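Local structure of TetR/AcrR family transcriptional regulator (Bradyrhizobium diazoefficiens, 6G8G) at residues Asp24-Ala29 against Asp45-Ala50; Ala67-Leu72 against Arg118-Glu123; Leu133-Glu136 against Thr142-Arg145. The protein is a TetR-family transcriptional regulator that responds to flavonoids, binds genistein and probably represses its target genes until this inducer is bound. One frame throughout, in Å; residues are numbered along the deposited sequence.

Contacts 1, 2 and 3 follow one another along the chain without overlap, and together they trace a path from the DNA-binding part of this helical repressor into its ligand-binding part. Contact 1 joins helices 23-37 and 44-51, contact 2 joins 65-82 to 114-121, and contact 3 joins 128-137 to 139-155. The centres of contacts 1 and 2 lie 15 Å apart, those of contacts 2 and 3 16 Å, and those of 1 and 3 28 Å. I27 packs on L72 and A70 on L133, so neighbouring contacts touch in turn. This continuity would offer a route for the ligand effect on the DNA-binding headpiece known in TetR regulators.

Contact 1 (Asp24-Ala29 against Asp45-Ala50); sequences DIVIRA and DAIAKA
V26 and A29 of helix 23-37 lie against I47 and A50 of helix 44-51 in the N-terminal three-helix bundle that TetR regulators use to bind DNA. Helix 44-51 is the first helix of the helix-turn-helix; helix 55-61, which supplies L58 to the neighbourhood of V26, occupies the position of the recognition helix in this family.

The interaction across the two segments is apolar throughout, and no hydrogen bond links them. It has two points of contact. In the first, branched side chains meet by methyl groups: V26 CG1 comes within 4.2 Å of I47 CG2. The touching methyl of V26 is the branch anti to the backbone N (chi1 162°). I47 also reaches A30, L33 and F34 of helix 23-37, beyond the segment, while L68 of helix 65-82 packs on both V26 and I47, bringing the next helix into the same apolar cluster.

The second point is backbone-close, as small residues allow. A29 and A50 approach to 6.1 Å between their CA atoms, the nearest pair in the register, and each directs its CB toward the other helix. A50 is exposed, so this end of the interface borders solvent, whereas V26 and I47 are buried. Here A29 CB stands 4.3 Å from A50 CB and a similar 4.2 Å from the carbonyl carbon A50 C.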
loop_
_atom_site.group_PDB
_atom_site.type_symbol
_atom_site.label_atom_id
_atom_site.label_comp_id
_atom_site.label_asym_id
_atom_site.label_seq_id
_atom_site.Cartn_x
_atom_site.Cartn_y
_atom_site.Cartn_z
ATOM N N ASP A 24 -9.461 -29.870 -7.427
ATOM C CA ASP A 24 -8.751 -29.289 -6.292
ATOM C C ASP A 24 -7.273 -29.665 -6.264
ATOM O O ASP A 24 -6.430 -28.846 -5.903
ATOM C CB ASP A 24 -9.419 -29.633 -4.953
ATOM C CG ASP A 24 -10.913 -29.260 -4.917
ATOM O OD1 ASP A 24 -11.322 -28.207 -5.472
ATOM O OD2 ASP A 24 -11.683 -30.035 -4.314
ATOM N N ILE A 25 -6.937 -30.885 -6.635
ATOM C CA ILE A 25 -5.527 -31.272 -6.677
ATOM C C ILE A 25 -4.783 -30.394 -7.664
ATOM O O ILE A 25 -3.654 -29.951 -7.408
ATOM C CB ILE A 25 -5.352 -32.749 -7.063
ATOM C CG1 ILE A 25 -5.889 -33.637 -5.932
ATOM C CG2 ILE A 25 -3.884 -33.068 -7.355
ATOM C CD1 ILE A 25 -6.129 -35.092 -6.308
ATOM N N VAL A 26 -5.421 -30.160 -8.805
ATOM C CA VAL A 26 -4.857 -29.296 -9.847
ATOM C C VAL A 26 -4.676 -27.876 -9.324
ATOM O O VAL A 26 -3.616 -27.288 -9.479
ATOM C CB VAL A 26 -5.757 -29.264 -11.099
ATOM C CG1 VAL A 26 -5.419 -28.073 -11.974
ATOM C CG2 VAL A 26 -5.626 -30.562 -11.882
ATOM N N ILE A 27 -5.711 -27.353 -8.686
ATOM C CA ILE A 27 -5.643 -26.048 -8.061
ATOM C C ILE A 27 -4.431 -25.944 -7.138
ATOM O O ILE A 27 -3.633 -25.021 -7.277
ATOM C CB ILE A 27 -6.922 -25.758 -7.263
ATOM C CG1 ILE A 27 -8.094 -25.520 -8.211
ATOM C CG2 ILE A 27 -6.738 -24.582 -6.321
ATOM C CD1 ILE A 27 -8.073 -24.178 -8.886
ATOM N N ARG A 28 -4.282 -26.876 -6.200
ATOM C CA ARG A 28 -3.178 -26.779 -5.241
ATOM C C ARG A 28 -1.835 -26.904 -5.944
ATOM O O ARG A 28 -0.865 -26.264 -5.570
ATOM C CB ARG A 28 -3.284 -27.830 -4.132
ATOM C CG ARG A 28 -4.396 -27.572 -3.145
ATOM C CD ARG A 28 -4.316 -28.617 -2.015
ATOM N NE ARG A 28 -4.705 -29.984 -2.402
ATOM C CZ ARG A 28 -5.965 -30.401 -2.567
ATOM N NH1 ARG A 28 -6.208 -31.665 -2.902
ATOM N NH2 ARG A 28 -6.993 -29.561 -2.435
ATOM N N ALA A 29 -1.771 -27.710 -6.985
ATOM C CA ALA A 29 -0.512 -27.868 -7.704
ATOM C C ALA A 29 -0.120 -26.586 -8.454
ATOM O O ALA A 29 1.067 -26.247 -8.563
ATOM C CB ALA A 29 -0.606 -29.031 -8.667
ATOM N N ASP A 45 1.675 -27.482 -19.107
ATOM C CA ASP A 45 2.353 -28.751 -19.135
ATOM C C ASP A 45 2.891 -29.162 -17.762
ATOM O O ASP A 45 2.675 -30.285 -17.311
ATOM C CB ASP A 45 3.482 -28.710 -20.177
ATOM C CG ASP A 45 4.002 -30.089 -20.516
ATOM O OD1 ASP A 45 3.292 -30.829 -21.224
ATOM O OD2 ASP A 45 5.102 -30.434 -20.043
ATOM N N ALA A 46 3.614 -28.246 -17.120
ATOM C CA ALA A 46 4.171 -28.483 -15.784
ATOM C C ALA A 46 3.076 -28.757 -14.748
ATOM O O ALA A 46 3.253 -29.570 -13.844
ATOM C CB ALA A 46 4.988 -27.280 -15.353
ATOM N N ILE A 47 1.956 -28.052 -14.886
ATOM C CA ILE A 47 0.840 -28.154 -13.948
ATOM C C ILE A 47 0.222 -29.534 -14.036
ATOM O O ILE A 47 -0.069 -30.176 -13.013
ATOM C CB ILE A 47 -0.235 -27.072 -14.227
ATOM C CG1 ILE A 47 0.282 -25.700 -13.784
ATOM C CG2 ILE A 47 -1.527 -27.395 -13.499
ATOM C CD1 ILE A 47 -0.501 -24.520 -14.300
ATOM N N ALA A 48 0.028 -29.992 -15.268
ATOM C CA ALA A 48 -0.510 -31.313 -15.472
ATOM C C ALA A 48 0.379 -32.361 -14.816
ATOM O O ALA A 48 -0.124 -33.241 -14.098
ATOM C CB ALA A 48 -0.669 -31.591 -16.945
ATOM N N LYS A 49 1.687 -32.259 -15.039
ATOM C CA LYS A 49 2.607 -33.252 -14.485
ATOM C C LYS A 49 2.554 -33.230 -12.970
ATOM O O LYS A 49 2.432 -34.271 -12.344
ATOM C CB LYS A 49 4.048 -33.033 -14.962
ATOM C CG LYS A 49 4.252 -33.274 -16.454
ATOM C CD LYS A 49 5.747 -33.079 -16.860
ATOM C CE LYS A 49 6.421 -34.389 -16.628
ATOM N NZ LYS A 49 7.696 -34.526 -17.348
ATOM N N ALA A 50 2.613 -32.041 -12.387
ATOM C CA ALA A 50 2.642 -31.925 -10.941
ATOM C C ALA A 50 1.341 -32.422 -10.316
ATOM O O ALA A 50 1.352 -32.947 -9.215
ATOM C CB ALA A 50 2.920 -30.501 -10.536
#

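Contact 2 (Ala67-Leu72 against Arg118-Glu123); sequences ALFASL and RIIANE
The phenyl ring of F69 is the flat group here, and it meets two isoleucines, I119 and I120, in different ways. I120 lies at the ring edge, near the ring plane, with its CG1 4.1 Å from F69 CE2. I119 comes in obliquely, neither squarely over a face nor at the rim: its CG2 methyl is 3.7 Å from F69 CZ, at the far end of the ring. Two further aromatic residues gather round the same ring, F34 edge-to-face and F39 with its plane at about 30° to it.

Neither backbone comes close; the side chains meet between them. The nearest CA atoms across the segments, those of F69 and I120, are 10.2 Å apart, and the phenyl group spans about half of that gap while the isoleucine side chains close the remainder. Its CG stands anti to the backbone N (chi1 -165°), which carries the CE2-CZ side of the ring to helix 114-121.

In TetR regulators the last helix of the DNA-binding headpiece runs on into the ligand-binding domain, and here F69 on helix 65-82 reaches helix 114-121 of that domain. I119 turns its CB toward F69 and also packs on W31 of helix 23-37. I120 is shared more widely, with A131 and F134 of helix 128-137 and with L185 of the second subunit; its side chain is about 12 Å from the bound genistein. All three touching side chains are buried. The I119 CG2 methyl, the branch anti to the backbone N, also lies 4.1 Å from F69 CE2.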
loop_
_atom_site.group_PDB
_atom_site.type_symbol
_atom_site.label_atom_id
_atom_site.label_comp_id
_atom_site.label_asym_id
_atom_site.label_seq_id
_atom_site.Cartn_x
_atom_site.Cartn_y
_atom_site.Cartn_z
ATOM N N ALA A 67 -7.599 -18.879 -16.897
ATOM C CA ALA A 67 -8.810 -19.336 -16.220
ATOM C C ALA A 67 -8.484 -20.051 -14.902
ATOM O O ALA A 67 -9.161 -19.894 -13.910
ATOM C CB ALA A 67 -9.636 -20.203 -17.157
ATOM N N LEU A 68 -7.402 -20.784 -14.885
ATOM C CA LEU A 68 -6.993 -21.484 -13.680
ATOM C C LEU A 68 -6.666 -20.505 -12.561
ATOM O O LEU A 68 -7.097 -20.672 -11.430
ATOM C CB LEU A 68 -5.750 -22.256 -13.997
ATOM C CG LEU A 68 -5.118 -23.380 -13.248
ATOM C CD1 LEU A 68 -6.026 -24.471 -12.828
ATOM C CD2 LEU A 68 -4.121 -24.005 -14.219
ATOM N N PHE A 69 -5.943 -19.451 -12.900
ATOM C CA PHE A 69 -5.566 -18.457 -11.908
ATOM C C PHE A 69 -6.763 -17.638 -11.409
ATOM O O PHE A 69 -6.853 -17.274 -10.224
ATOM C CB PHE A 69 -4.515 -17.524 -12.480
ATOM C CG PHE A 69 -3.800 -16.705 -11.442
ATOM C CD1 PHE A 69 -3.578 -17.199 -10.181
ATOM C CD2 PHE A 69 -3.321 -15.457 -11.743
ATOM C CE1 PHE A 69 -2.938 -16.447 -9.228
ATOM C CE2 PHE A 69 -2.686 -14.697 -10.800
ATOM C CZ PHE A 69 -2.491 -15.196 -9.539
ATOM N N ALA A 70 -7.697 -17.377 -12.312
ATOM C CA ALA A 70 -8.933 -16.750 -11.930
ATOM C C ALA A 70 -9.687 -17.571 -10.890
ATOM O O ALA A 70 -10.208 -17.009 -9.914
ATOM C CB ALA A 70 -9.795 -16.508 -13.144
ATOM N N SER A 71 -9.738 -18.888 -11.041
ATOM C CA SER A 71 -10.367 -19.729 -9.991
ATOM C C SER A 71 -9.649 -19.617 -8.658
ATOM O O SER A 71 -10.273 -19.624 -7.605
ATOM C CB SER A 71 -10.369 -21.191 -10.394
ATOM O OG SER A 71 -11.380 -21.468 -11.329
ATOM N N LEU A 72 -8.327 -19.552 -8.707
ATOM C CA LEU A 72 -7.553 -19.447 -7.483
ATOM C C LEU A 72 -7.856 -18.153 -6.790
ATOM O O LEU A 72 -8.102 -18.124 -5.585
ATOM C CB LEU A 72 -6.086 -19.463 -7.778
ATOM C CG LEU A 72 -5.537 -20.899 -7.886
ATOM C CD1 LEU A 72 -4.223 -21.011 -8.645
ATOM C CD2 LEU A 72 -5.375 -21.488 -6.487
ATOM N N ARG A 118 2.116 -10.491 -4.757
ATOM C CA ARG A 118 3.432 -10.654 -5.291
ATOM C C ARG A 118 3.329 -11.224 -6.686
ATOM O O ARG A 118 3.926 -10.715 -7.613
ATOM C CB ARG A 118 4.259 -11.584 -4.435
ATOM C CG ARG A 118 5.662 -11.109 -4.396
ATOM C CD ARG A 118 6.462 -12.100 -3.592
ATOM N NE ARG A 118 6.767 -11.476 -2.304
ATOM C CZ ARG A 118 6.475 -11.967 -1.098
ATOM N NH1 ARG A 118 5.893 -13.175 -0.961
ATOM N NH2 ARG A 118 6.825 -11.244 -0.024
ATOM N N ILE A 119 2.567 -12.295 -6.814
ATOM C CA ILE A 119 2.419 -12.964 -8.085
ATOM C C ILE A 119 1.867 -12.047 -9.157
ATOM O O ILE A 119 2.402 -12.035 -10.258
ATOM C CB ILE A 119 1.516 -14.184 -7.974
ATOM C CG1 ILE A 119 2.230 -15.269 -7.187
ATOM C CG2 ILE A 119 1.186 -14.722 -9.353
ATOM C CD1 ILE A 119 1.299 -16.364 -6.709
ATOM N N ILE A 120 0.841 -11.263 -8.836
ATOM C CA ILE A 120 0.277 -10.348 -9.810
ATOM C C ILE A 120 1.213 -9.157 -10.152
ATOM O O ILE A 120 1.361 -8.765 -11.331
ATOM C CB ILE A 120 -1.065 -9.824 -9.333
ATOM C CG1 ILE A 120 -2.032 -10.978 -9.277
ATOM C CG2 ILE A 120 -1.585 -8.767 -10.306
ATOM C CD1 ILE A 120 -3.194 -10.748 -8.336
ATOM N N ALA A 121 1.827 -8.583 -9.126
ATOM C CA ALA A 121 2.715 -7.457 -9.322
ATOM C C ALA A 121 3.910 -7.826 -10.186
ATOM O O ALA A 121 4.424 -6.988 -10.924
ATOM C CB ALA A 121 3.201 -6.951 -7.984
ATOM N N ASN A 122 4.368 -9.062 -10.052
ATOM C CA ASN A 122 5.574 -9.500 -10.722
ATOM C C ASN A 122 5.283 -9.695 -12.211
ATOM O O ASN A 122 6.193 -9.866 -13.009
ATOM C CB ASN A 122 6.211 -10.718 -10.010
ATOM C CG ASN A 122 7.043 -10.317 -8.785
ATOM O OD1 ASN A 122 6.793 -9.306 -8.110
ATOM N ND2 ASN A 122 8.072 -11.106 -8.507
ATOM N N GLU A 123 4.005 -9.616 -12.596
ATOM C CA GLU A 123 3.628 -9.639 -13.993
ATOM C C GLU A 123 3.739 -8.262 -14.675
ATOM O O GLU A 123 3.551 -8.143 -15.887
ATOM C CB GLU A 123 2.207 -10.191 -14.151
ATOM C CG GLU A 123 2.087 -11.697 -13.898
ATOM C CD GLU A 123 3.307 -12.546 -14.376
ATOM O OE1 GLU A 123 3.919 -13.184 -13.518
ATOM O OE2 GLU A 123 3.694 -12.608 -15.564
#

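Contact 3 (Leu133-Glu136 against Thr142-Arg145); sequences LFYE and TIRR
E136 and R144 contribute the larger share of the surface buried where two consecutive helices, 128-137 and 139-155, come together in the all-helical ligand-binding domain of this TetR-family repressor. The two meet through a side chain and a backbone group, not through opposite charges. R144 NH1 donates to the main-chain oxygen E136 O at 2.9 Å, with an N-H...O angle of 154°. The nitrogen lies in the carbonyl plane and makes a C=O...N angle of 145°, while the oxygen sits at the edge of the guanidinium, moderately tilted from its plane.

R144 gets there by a bend late in its chain. Its aliphatic part starts out extended, then turns at chi3 (-27°), which places NH1 within bonding distance of the carbonyl. The accepting oxygen belongs to a residue next to the last of helix 128-137, where the helix dipole would be expected to make carbonyls somewhat better acceptors.

The carboxylate of E136 stands apart from this bond: OE1 is 6.0 Å from R144 NH1, and OE2 forms a long, weak ion pair with R132. R144 NH1 has a similarly weak one with E140. Any charge attraction between E136 and R144 should therefore act at a distance, on the more open side of the contact.

Y135 and I143, both buried, meet on the inner side. I143 also packs on M165, A168 and L172 of helix 164-176. The phenol of Y135 is anchored outside the pair, its OH hydrogen-bonded to E178 of the second subunit and to a bound 2-[N-cyclohexylamino]ethane sulfonic acid, probably from the crystallisation liquor, and genistein lies about 8 Å from its side chain. Across to the second helix, that same Y135 OH touches the terminal methyl I143 CD1 at 4.3 Å.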
loop_
_atom_site.group_PDB
_atom_site.type_symbol
_atom_site.label_atom_id
_atom_site.label_comp_id
_atom_site.label_asym_id
_atom_site.label_seq_id
_atom_site.Cartn_x
_atom_site.Cartn_y
_atom_site.Cartn_z
ATOM N N LEU A 133 -9.669 -8.402 -11.490
ATOM C CA LEU A 133 -10.482 -9.429 -10.867
ATOM C C LEU A 133 -10.111 -9.571 -9.379
ATOM O O LEU A 133 -10.974 -9.725 -8.529
ATOM C CB LEU A 133 -10.300 -10.770 -11.585
ATOM C CG LEU A 133 -11.082 -11.916 -10.935
ATOM C CD1 LEU A 133 -12.567 -11.654 -10.971
ATOM C CD2 LEU A 133 -10.759 -13.234 -11.592
ATOM N N PHE A 134 -8.819 -9.557 -9.094
ATOM C CA PHE A 134 -8.375 -9.635 -7.730
ATOM C C PHE A 134 -8.853 -8.422 -6.940
ATOM O O PHE A 134 -9.447 -8.555 -5.865
ATOM C CB PHE A 134 -6.849 -9.741 -7.645
ATOM C CG PHE A 134 -6.338 -9.498 -6.261
ATOM C CD1 PHE A 134 -6.423 -10.491 -5.295
ATOM C CD2 PHE A 134 -5.864 -8.267 -5.903
ATOM C CE1 PHE A 134 -5.989 -10.271 -4.019
ATOM C CE2 PHE A 134 -5.410 -8.045 -4.624
ATOM C CZ PHE A 134 -5.476 -9.045 -3.686
ATOM N N TYR A 135 -8.614 -7.235 -7.484
ATOM C CA TYR A 135 -9.041 -6.016 -6.816
ATOM C C TYR A 135 -10.533 -6.028 -6.472
ATOM O O TYR A 135 -10.895 -5.720 -5.342
ATOM C CB TYR A 135 -8.711 -4.779 -7.641
ATOM C CG TYR A 135 -9.181 -3.519 -6.961
ATOM C CD1 TYR A 135 -8.507 -3.001 -5.865
ATOM C CD2 TYR A 135 -10.339 -2.894 -7.374
ATOM C CE1 TYR A 135 -8.962 -1.872 -5.219
ATOM C CE2 TYR A 135 -10.826 -1.773 -6.739
ATOM C CZ TYR A 135 -10.136 -1.261 -5.664
ATOM O OH TYR A 135 -10.680 -0.142 -5.064
ATOM N N GLU A 136 -11.381 -6.404 -7.424
ATOM C CA GLU A 136 -12.842 -6.348 -7.229
ATOM C C GLU A 136 -13.370 -7.449 -6.341
ATOM O O GLU A 136 -14.397 -7.283 -5.687
ATOM C CB GLU A 136 -13.592 -6.350 -8.563
ATOM C CG GLU A 136 -13.223 -5.146 -9.433
ATOM C CD GLU A 136 -14.199 -4.829 -10.561
ATOM O OE1 GLU A 136 -14.916 -5.763 -11.005
ATOM O OE2 GLU A 136 -14.224 -3.639 -10.994
ATOM N N THR A 142 -14.427 -5.793 0.259
ATOM C CA THR A 142 -14.400 -5.313 1.621
ATOM C C THR A 142 -15.042 -3.939 1.738
ATOM O O THR A 142 -15.843 -3.674 2.633
ATOM C CB THR A 142 -12.960 -5.225 2.134
ATOM O OG1 THR A 142 -12.389 -6.531 2.133
ATOM C CG2 THR A 142 -12.931 -4.687 3.543
ATOM N N ILE A 143 -14.693 -3.048 0.832
ATOM C CA ILE A 143 -15.332 -1.742 0.846
ATOM C C ILE A 143 -16.866 -1.854 0.738
ATOM O O ILE A 143 -17.579 -1.228 1.507
ATOM C CB ILE A 143 -14.790 -0.871 -0.293
ATOM C CG1 ILE A 143 -13.346 -0.463 -0.017
ATOM C CG2 ILE A 143 -15.644 0.374 -0.500
ATOM C CD1 ILE A 143 -12.658 0.189 -1.213
ATOM N N ARG A 144 -17.353 -2.652 -0.202
ATOM C CA ARG A 144 -18.787 -2.815 -0.400
ATOM C C ARG A 144 -19.508 -3.342 0.819
ATOM O O ARG A 144 -20.576 -2.855 1.144
ATOM C CB ARG A 144 -19.055 -3.727 -1.571
ATOM C CG ARG A 144 -18.738 -3.074 -2.903
ATOM C CD ARG A 144 -18.877 -3.942 -4.131
ATOM N NE ARG A 144 -18.701 -5.405 -4.023
ATOM C CZ ARG A 144 -17.741 -6.155 -4.584
ATOM N NH1 ARG A 144 -16.740 -5.627 -5.322
ATOM N NH2 ARG A 144 -17.781 -7.475 -4.391
ATOM N N ARG A 145 -18.931 -4.320 1.512
ATOM C CA ARG A 145 -19.561 -4.847 2.725
ATOM C C ARG A 145 -19.711 -3.790 3.760
ATOM O O ARG A 145 -20.727 -3.702 4.431
ATOM C CB ARG A 145 -18.761 -5.984 3.332
ATOM C CG ARG A 145 -19.112 -7.311 2.714
ATOM C CD ARG A 145 -18.008 -8.301 2.942
ATOM N NE ARG A 145 -17.748 -8.606 4.339
ATOM C CZ ARG A 145 -18.210 -9.678 4.975
ATOM N NH1 ARG A 145 -19.058 -10.512 4.396
ATOM N NH2 ARG A 145 -17.838 -9.875 6.229
#